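Local atomic coordinates of glucose-6-phosphate isomerase (Chlamydia trachomatis D/UW-3/CX, PDB entry 6OTU), a protein that catalyses the reversible isomerization of glucose-6-phosphate to fructose-6-phosphate. Residues E85-G90 with V106-T111. Numbering follows the deposited sequence.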
loop_
_atom_site.group_PDB
_atom_site.type_symbol
_atom_site.label_atom_id
_atom_site.label_comp_id
_atom_site.label_asym_id
_atom_site.label_seq_id
_atom_site.Cartn_x
_atom_site.Cartn_y
_atom_site.Cartn_z
ATOM N N GLU A 85 25.229 12.864 -14.834
ATOM C CA GLU A 85 25.540 14.147 -15.454
ATOM C C GLU A 85 24.819 14.288 -16.781
ATOM O O GLU A 85 24.123 15.282 -17.021
ATOM C CB GLU A 85 27.040 14.286 -15.676
ATOM C CG GLU A 85 27.842 14.570 -14.454
ATOM C CD GLU A 85 29.279 14.877 -14.807
ATOM O OE1 GLU A 85 29.499 15.837 -15.587
ATOM O OE2 GLU A 85 30.179 14.148 -14.322
ATOM N N CYS A 86 24.983 13.290 -17.655
ATOM C CA CYS A 86 24.356 13.312 -18.972
ATOM C C CYS A 86 22.862 13.585 -18.855
ATOM O O CYS A 86 22.323 14.451 -19.555
ATOM C CB CYS A 86 24.633 11.986 -19.701
ATOM S SG CYS A 86 26.262 11.968 -20.583
ATOM N N MET A 87 22.187 12.884 -17.934
ATOM C CA MET A 87 20.764 13.114 -17.695
ATOM C C MET A 87 20.507 14.563 -17.302
ATOM O O MET A 87 19.664 15.249 -17.906
ATOM C CB MET A 87 20.262 12.166 -16.601
ATOM C CG MET A 87 18.758 12.168 -16.417
ATOM S SD MET A 87 18.161 11.276 -14.945
ATOM C CE MET A 87 18.443 12.508 -13.658
ATOM N N GLN A 88 21.252 15.057 -16.301
ATOM C CA GLN A 88 21.007 16.405 -15.800
ATOM C C GLN A 88 21.417 17.476 -16.804
ATOM O O GLN A 88 20.873 18.588 -16.773
ATOM C CB GLN A 88 21.743 16.621 -14.477
ATOM C CG GLN A 88 21.187 15.813 -13.298
ATOM C CD GLN A 88 21.771 16.272 -11.972
ATOM O OE1 GLN A 88 21.953 17.472 -11.739
ATOM N NE2 GLN A 88 22.087 15.321 -11.109
ATOM N N GLN A 89 22.378 17.183 -17.682
ATOM C CA GLN A 89 22.842 18.189 -18.625
ATOM C C GLN A 89 21.966 18.247 -19.871
ATOM O O GLN A 89 22.078 19.205 -20.648
ATOM C CB GLN A 89 24.308 17.927 -19.025
ATOM C CG GLN A 89 25.353 18.100 -17.911
ATOM C CD GLN A 89 25.691 19.564 -17.599
ATOM O OE1 GLN A 89 25.780 20.411 -18.501
ATOM N NE2 GLN A 89 25.903 19.862 -16.314
ATOM N N GLY A 90 21.113 17.244 -20.074
ATOM C CA GLY A 90 20.151 17.242 -21.149
ATOM C C GLY A 90 20.342 16.202 -22.242
ATOM O O GLY A 90 19.684 16.313 -23.284
ATOM N N VAL A 106 15.608 13.816 -20.508
ATOM C CA VAL A 106 15.004 13.472 -19.224
ATOM C C VAL A 106 15.376 14.577 -18.240
ATOM O O VAL A 106 16.492 14.597 -17.703
ATOM C CB VAL A 106 15.501 12.088 -18.759
ATOM C CG1 VAL A 106 15.002 11.739 -17.372
ATOM C CG2 VAL A 106 15.112 11.033 -19.787
ATOM N N LEU A 107 14.462 15.523 -18.012
ATOM C CA LEU A 107 14.886 16.819 -17.493
ATOM C C LEU A 107 14.057 17.298 -16.300
ATOM O O LEU A 107 13.892 18.507 -16.102
ATOM C CB LEU A 107 14.873 17.854 -18.619
ATOM C CG LEU A 107 16.152 17.800 -19.460
ATOM C CD1 LEU A 107 15.985 18.582 -20.763
ATOM C CD2 LEU A 107 17.309 18.357 -18.631
ATOM N N HIS A 108 13.571 16.378 -15.460
ATOM C CA HIS A 108 12.902 16.817 -14.238
ATOM C C HIS A 108 13.849 17.585 -13.305
ATOM O O HIS A 108 13.398 18.501 -12.607
ATOM C CB HIS A 108 12.260 15.627 -13.522
ATOM C CG HIS A 108 13.182 14.465 -13.328
ATOM N ND1 HIS A 108 13.495 13.584 -14.343
ATOM C CD2 HIS A 108 13.856 14.035 -12.236
ATOM C CE1 HIS A 108 14.322 12.664 -13.882
ATOM N NE2 HIS A 108 14.565 12.921 -12.609
ATOM N N THR A 109 15.161 17.281 -13.311
ATOM C CA THR A 109 16.085 18.071 -12.488
ATOM C C THR A 109 16.122 19.541 -12.913
ATOM O O THR A 109 16.332 20.430 -12.076
ATOM C CB THR A 109 17.511 17.489 -12.519
ATOM O OG1 THR A 109 17.991 17.393 -13.863
ATOM C CG2 THR A 109 17.563 16.114 -11.854
ATOM N N ALA A 110 15.922 19.822 -14.201
ATOM C CA ALA A 110 15.980 21.202 -14.652
ATOM C C ALA A 110 14.779 22.023 -14.170
ATOM O O ALA A 110 14.860 23.258 -14.156
ATOM C CB ALA A 110 16.101 21.243 -16.176
ATOM N N THR A 111 13.685 21.376 -13.743
ATOM C CA THR A 111 12.538 22.131 -13.237
ATOM C C THR A 111 12.798 22.777 -11.882
ATOM O O THR A 111 12.025 23.656 -11.477
ATOM C CB THR A 111 11.289 21.252 -13.132
ATOM O OG1 THR A 111 11.490 20.229 -12.151
ATOM C CG2 THR A 111 10.979 20.615 -14.463
HETATM O O HOH W 1 18.292 14.255 -20.430
#
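M87 and Q88, on the last turn of helix 80-89, pack against V106, L107, H108 and T109 in a buried, mainly apolar contact between that helix end and the segment leading into helix 110-113. M87 contributes the largest share. Its CG lies anti to the backbone N (chi1 -171°), which carries the chain obliquely across V106, CG 3.9 Å from V106 CG1. The bend at chi3 (80°) brings CE to 4.0 Å from H108 NE2, obliquely to the imidazole, and to 4.1 Å from T109 CG2. A long, unbranched thioether suits this place because it can follow such a turning path between a valine, a ring and a methyl group. Q88 crosses T109 at about a right angle, its CG 3.6 Å from T109 OG1; its aliphatic part packs while NE2 hydrogen-bonds to D301 O.

No direct hydrogen bond joins the segments. A water bridges them instead, accepting from V106 N at 2.7 Å and probably donating to M87 O; M87 O and V106 O, both acceptors, lie 3.2 Å apart. G90, just past the helix, has phi 113°, where a CB would jam against the preceding carbonyl O, so glycine fits; its amide bonds back to M87 O and, weakly, C86 O, and its CA rests 4.0 Å from L107 CD2. H108 stacks on F270, and H478 of helix 466-487 touches M87 and T109. H108 lies about 10 Å, side chain to ligand, from bound glucose-6-phosphate; the contact does not line that pocket, but is a Schellman-capped helix C-terminus packed on the segment leading into the next helix.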